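Enoyl-CoA hydratase/isomerase family protein (Mycobacterium tuberculosis, PDB 4FN7) belongs to the crotonase family and probably hydrates the double bond of unsaturated acyl-CoA thioesters in lipid metabolism. Local coordinates at residues P4-M18 against A33-G47. Sequence-based numbering, arbitrary orientation.
Sequences PVSYTRKDSIAVISM and ALNAAIDNADRDDVG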
loop_
_atom_site.group_PDB
_atom_site.type_symbol
_atom_site.label_atom_id
_atom_site.label_comp_id
_atom_site.label_asym_id
_atom_site.label_seq_id
_atom_site.Cartn_x
_atom_site.Cartn_y
_atom_site.Cartn_z
ATOM N N PRO A 4 3.821 -23.652 27.729
ATOM C CA PRO A 4 3.417 -23.387 26.348
ATOM C C PRO A 4 4.438 -22.623 25.514
ATOM O O PRO A 4 4.271 -22.561 24.304
ATOM C CB PRO A 4 2.130 -22.571 26.515
ATOM C CG PRO A 4 2.284 -21.906 27.844
ATOM C CD PRO A 4 3.000 -22.911 28.702
ATOM N N VAL A 5 5.468 -22.059 26.139
ATOM C CA VAL A 5 6.511 -21.365 25.396
ATOM C C VAL A 5 7.891 -21.823 25.836
ATOM O O VAL A 5 8.170 -21.920 27.030
ATOM C CB VAL A 5 6.420 -19.844 25.587
ATOM C CG1 VAL A 5 7.583 -19.149 24.889
ATOM C CG2 VAL A 5 5.100 -19.322 25.061
ATOM N N SER A 6 8.756 -22.112 24.874
ATOM C CA SER A 6 10.147 -22.403 25.195
ATOM C C SER A 6 11.031 -21.248 24.754
ATOM O O SER A 6 10.745 -20.571 23.761
ATOM C CB SER A 6 10.604 -23.699 24.534
ATOM O OG SER A 6 10.645 -23.562 23.129
ATOM N N TYR A 7 12.100 -21.027 25.510
ATOM C CA TYR A 7 13.085 -19.995 25.215
ATOM C C TYR A 7 14.459 -20.635 25.129
ATOM O O TYR A 7 14.883 -21.317 26.058
ATOM C CB TYR A 7 13.090 -18.927 26.305
ATOM C CG TYR A 7 14.213 -17.934 26.140
ATOM C CD1 TYR A 7 14.069 -16.841 25.305
ATOM C CD2 TYR A 7 15.419 -18.090 26.816
ATOM C CE1 TYR A 7 15.091 -15.933 25.138
ATOM C CE2 TYR A 7 16.448 -17.182 26.653
ATOM C CZ TYR A 7 16.273 -16.101 25.813
ATOM O OH TYR A 7 17.276 -15.182 25.629
ATOM N N THR A 8 15.153 -20.396 24.021
ATOM C CA THR A 8 16.476 -20.957 23.801
ATOM C C THR A 8 17.371 -19.908 23.169
ATOM O O THR A 8 17.069 -19.388 22.099
ATOM C CB THR A 8 16.410 -22.171 22.864
ATOM O OG1 THR A 8 15.383 -23.065 23.310
ATOM C CG2 THR A 8 17.745 -22.899 22.836
ATOM N N ARG A 9 18.469 -19.588 23.836
ATOM C CA ARG A 9 19.451 -18.699 23.237
ATOM C C ARG A 9 20.443 -19.511 22.412
ATOM O O ARG A 9 21.013 -20.490 22.895
ATOM C CB ARG A 9 20.178 -17.869 24.299
ATOM C CG ARG A 9 21.240 -16.945 23.707
ATOM C CD ARG A 9 21.701 -15.871 24.683
ATOM N NE ARG A 9 22.303 -16.427 25.890
ATOM C CZ ARG A 9 23.025 -15.724 26.757
ATOM N NH1 ARG A 9 23.247 -14.433 26.547
ATOM N NH2 ARG A 9 23.534 -16.311 27.832
ATOM N N LYS A 10 20.622 -19.113 21.157
ATOM C CA LYS A 10 21.600 -19.733 20.270
ATOM C C LYS A 10 22.472 -18.635 19.687
ATOM O O LYS A 10 22.041 -17.907 18.791
ATOM C CB LYS A 10 20.910 -20.468 19.121
ATOM C CG LYS A 10 19.803 -21.421 19.523
ATOM C CD LYS A 10 19.165 -22.019 18.277
ATOM C CE LYS A 10 17.984 -22.908 18.613
ATOM N NZ LYS A 10 17.349 -23.438 17.376
ATOM N N ASP A 11 23.697 -18.526 20.190
ATOM C CA ASP A 11 24.620 -17.467 19.788
ATOM C C ASP A 11 23.957 -16.091 19.700
ATOM O O ASP A 11 23.551 -15.522 20.715
ATOM C CB ASP A 11 25.347 -17.822 18.481
ATOM C CG ASP A 11 24.405 -18.310 17.394
ATOM O OD1 ASP A 11 24.054 -19.508 17.412
ATOM O OD2 ASP A 11 24.024 -17.503 16.518
ATOM N N SER A 12 23.843 -15.559 18.491
ATOM C CA SER A 12 23.370 -14.192 18.321
ATOM C C SER A 12 21.852 -14.049 18.425
ATOM O O SER A 12 21.337 -12.935 18.379
ATOM C CB SER A 12 23.854 -13.615 16.987
ATOM O OG SER A 12 23.317 -14.342 15.891
ATOM N N ILE A 13 21.130 -15.160 18.556
ATOM C CA ILE A 13 19.673 -15.081 18.547
ATOM C C ILE A 13 19.009 -15.809 19.710
ATOM O O ILE A 13 19.617 -16.651 20.372
ATOM C CB ILE A 13 19.080 -15.599 17.211
ATOM C CG1 ILE A 13 19.242 -17.117 17.088
ATOM C CG2 ILE A 13 19.710 -14.865 16.037
ATOM C CD1 ILE A 13 18.575 -17.706 15.855
ATOM N N ALA A 14 17.758 -15.449 19.969
ATOM C CA ALA A 14 16.907 -16.214 20.867
ATOM C C ALA A 14 15.778 -16.806 20.038
ATOM O O ALA A 14 15.219 -16.128 19.173
ATOM C CB ALA A 14 16.346 -15.327 21.967
ATOM N N VAL A 15 15.470 -18.076 20.280
ATOM C CA VAL A 15 14.346 -18.736 19.631
ATOM C C VAL A 15 13.255 -18.973 20.658
ATOM O O VAL A 15 13.472 -19.635 21.673
ATOM C CB VAL A 15 14.757 -20.070 18.988
ATOM C CG1 VAL A 15 13.573 -20.692 18.256
ATOM C CG2 VAL A 15 15.927 -19.851 18.039
ATOM N N ILE A 16 12.086 -18.406 20.385
ATOM C CA ILE A 16 10.931 -18.495 21.258
ATOM C C ILE A 16 9.880 -19.306 20.511
ATOM O O ILE A 16 9.436 -18.917 19.431
ATOM C CB ILE A 16 10.403 -17.078 21.577
ATOM C CG1 ILE A 16 11.463 -16.276 22.352
ATOM C CG2 ILE A 16 9.072 -17.130 22.319
ATOM C CD1 ILE A 16 11.056 -14.829 22.637
ATOM N N SER A 17 9.512 -20.457 21.058
ATOM C CA SER A 17 8.617 -21.368 20.358
ATOM C C SER A 17 7.337 -21.603 21.133
ATOM O O SER A 17 7.369 -21.983 22.309
ATOM C CB SER A 17 9.311 -22.706 20.103
ATOM O OG SER A 17 10.293 -22.573 19.098
ATOM N N MET A 18 6.211 -21.379 20.457
ATOM C CA MET A 18 4.901 -21.641 21.028
ATOM C C MET A 18 4.481 -23.072 20.740
ATOM O O MET A 18 4.460 -23.503 19.583
ATOM C CB MET A 18 3.861 -20.696 20.420
ATOM C CG MET A 18 4.062 -19.226 20.750
ATOM S SD MET A 18 2.778 -18.194 20.009
ATOM C CE MET A 18 3.219 -18.307 18.274
ATOM N N ALA A 33 3.478 -16.339 29.218
ATOM C CA ALA A 33 4.665 -17.111 28.867
ATOM C C ALA A 33 5.467 -16.425 27.768
ATOM O O ALA A 33 6.699 -16.411 27.808
ATOM C CB ALA A 33 4.282 -18.526 28.458
ATOM N N LEU A 34 4.773 -15.862 26.783
ATOM C CA LEU A 34 5.448 -15.123 25.722
ATOM C C LEU A 34 6.159 -13.899 26.272
ATOM O O LEU A 34 7.309 -13.632 25.918
ATOM C CB LEU A 34 4.458 -14.701 24.640
ATOM C CG LEU A 34 4.072 -15.785 23.638
ATOM C CD1 LEU A 34 2.925 -15.305 22.770
ATOM C CD2 LEU A 34 5.269 -16.198 22.785
ATOM N N ASN A 35 5.473 -13.140 27.123
ATOM C CA ASN A 35 6.097 -11.978 27.749
ATOM C C ASN A 35 7.323 -12.358 28.579
ATOM O O ASN A 35 8.329 -11.650 28.568
ATOM C CB ASN A 35 5.084 -11.193 28.586
ATOM C CG ASN A 35 4.301 -10.203 27.761
ATOM O OD1 ASN A 35 4.876 -9.387 27.041
ATOM N ND2 ASN A 35 2.979 -10.261 27.866
ATOM N N ALA A 36 7.234 -13.474 29.297
ATOM C CA ALA A 36 8.359 -13.956 30.097
ATOM C C ALA A 36 9.542 -14.333 29.200
ATOM O O ALA A 36 10.701 -14.081 29.536
ATOM C CB ALA A 36 7.939 -15.146 30.953
ATOM N N ALA A 37 9.250 -14.932 28.051
ATOM C CA ALA A 37 10.298 -15.329 27.123
ATOM C C ALA A 37 10.980 -14.106 26.519
ATOM O O ALA A 37 12.202 -14.086 26.350
ATOM C CB ALA A 37 9.729 -16.210 26.028
ATOM N N ILE A 38 10.197 -13.089 26.171
ATOM C CA ILE A 38 10.788 -11.869 25.635
ATOM C C ILE A 38 11.596 -11.162 26.739
ATOM O O ILE A 38 12.646 -10.582 26.457
ATOM C CB ILE A 38 9.737 -10.923 24.988
ATOM C CG1 ILE A 38 8.953 -11.663 23.897
ATOM C CG2 ILE A 38 10.420 -9.672 24.423
ATOM C CD1 ILE A 38 7.668 -10.975 23.472
ATOM N N ASP A 39 11.121 -11.221 27.983
ATOM C CA ASP A 39 11.918 -10.717 29.109
ATOM C C ASP A 39 13.292 -11.397 29.142
ATOM O O ASP A 39 14.307 -10.736 29.373
ATOM C CB ASP A 39 11.236 -10.959 30.465
ATOM C CG ASP A 39 9.957 -10.163 30.658
ATOM O OD1 ASP A 39 9.669 -9.217 29.892
ATOM O OD2 ASP A 39 9.244 -10.492 31.630
ATOM N N ASN A 40 13.323 -12.717 28.947
ATOM C CA ASN A 40 14.599 -13.435 28.885
ATOM C C ASN A 40 15.488 -12.890 27.777
ATOM O O ASN A 40 16.693 -12.700 27.963
ATOM C CB ASN A 40 14.404 -14.937 28.660
ATOM C CG ASN A 40 13.776 -15.639 29.838
ATOM O OD1 ASN A 40 13.796 -15.143 30.960
ATOM N ND2 ASN A 40 13.209 -16.815 29.583
ATOM N N ALA A 41 14.890 -12.667 26.611
ATOM C CA ALA A 41 15.621 -12.129 25.477
ATOM C C ALA A 41 16.177 -10.752 25.803
ATOM O O ALA A 41 17.294 -10.415 25.401
ATOM C CB ALA A 41 14.725 -12.064 24.246
ATOM N N ASP A 42 15.398 -9.955 26.528
ATOM C CA ASP A 42 15.865 -8.649 26.991
ATOM C C ASP A 42 17.087 -8.798 27.895
ATOM O O ASP A 42 18.096 -8.107 27.720
ATOM C CB ASP A 42 14.767 -7.900 27.754
ATOM C CG ASP A 42 13.648 -7.386 26.855
ATOM O OD1 ASP A 42 13.786 -7.397 25.614
ATOM O OD2 ASP A 42 12.627 -6.932 27.412
ATOM N N ARG A 43 16.984 -9.692 28.874
ATOM C CA ARG A 43 18.072 -9.889 29.819
ATOM C C ARG A 43 19.322 -10.419 29.121
ATOM O O ARG A 43 20.445 -10.031 29.453
ATOM C CB ARG A 43 17.625 -10.819 30.951
ATOM C CG ARG A 43 16.659 -10.147 31.934
ATOM C CD ARG A 43 16.276 -11.019 33.138
ATOM N NE ARG A 43 15.261 -12.025 32.833
ATOM C CZ ARG A 43 13.949 -11.890 33.029
ATOM N NH1 ARG A 43 13.436 -10.770 33.521
ATOM N NH2 ARG A 43 13.138 -12.887 32.712
ATOM N N ASP A 44 19.130 -11.304 28.149
ATOM C CA ASP A 44 20.256 -11.894 27.434
ATOM C C ASP A 44 20.824 -10.944 26.376
ATOM O O ASP A 44 21.901 -11.194 25.832
ATOM C CB ASP A 44 19.867 -13.235 26.804
ATOM C CG ASP A 44 19.755 -14.356 27.821
ATOM O OD1 ASP A 44 20.246 -14.200 28.960
ATOM O OD2 ASP A 44 19.187 -15.412 27.476
ATOM N N ASP A 45 20.105 -9.857 26.098
ATOM C CA ASP A 45 20.554 -8.841 25.140
ATOM C C ASP A 45 20.921 -9.453 23.785
ATOM O O ASP A 45 21.989 -9.198 23.231
ATOM C CB ASP A 45 21.723 -8.037 25.725
ATOM C CG ASP A 45 22.015 -6.769 24.942
ATOM O OD1 ASP A 45 21.123 -6.284 24.218
ATOM O OD2 ASP A 45 23.147 -6.242 25.060
ATOM N N VAL A 46 20.013 -10.253 23.244
ATOM C CA VAL A 46 20.300 -10.999 22.025
ATOM C C VAL A 46 20.319 -10.110 20.781
ATOM O O VAL A 46 19.809 -8.993 20.798
ATOM C CB VAL A 46 19.295 -12.152 21.831
ATOM C CG1 VAL A 46 19.339 -13.093 23.033
ATOM C CG2 VAL A 46 17.890 -11.611 21.606
ATOM N N GLY A 47 20.918 -10.609 19.707
ATOM C CA GLY A 47 20.998 -9.859 18.465
ATOM C C GLY A 47 19.692 -9.811 17.681
ATOM O O GLY A 47 19.442 -8.859 16.948
HETATM O O HOH W 1 23.161 -12.672 24.048
HETATM O O HOH W 2 24.128 -11.839 27.551
HETATM O O HOH W 3 22.970 -12.770 21.466
#
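The ring of Y7 lies along helix 33-44, with CB of N40 centred over one face in a CH-pi contact, 3.5 Å from the ring centroid and almost on the ring normal. With CG anti to the backbone N (chi1 172°), the ring runs past A37 and A41, and its OH donates to D44 OD2 at 2.7 Å. That oxygen sits at the ring edge and is met on its anti side, 25° out of the carboxylate plane. R9 covers the same carboxylate, its guanidinium stacked on it with planes 14° apart; R9 NE and D44 OD2 are 3.6 Å apart, a long salt bridge of charge alone. Two waters link R9 NH1 to D44 O, next to D45, whose positive phi closes the last turn in a Schellman motif. Farther back, A37 CB rests against both V5 CG1 (3.8 Å) and I16 CG2 (3.9 Å), and L34 CD2 reaches V5, I16 and M18. Small A33, A37 and A41 are consistent with the helix lying close on the hairpin, nearly parallel to strand 5-10 and antiparallel to strand 13-18, which opens the beta-alpha-beta unit running through this helix to strand 48-52. Gripped by the tyrosine hydroxyl and faced by the arginine, D44 is probably kept ionised, at a polar, hydrated end of an otherwise largely apolar interface.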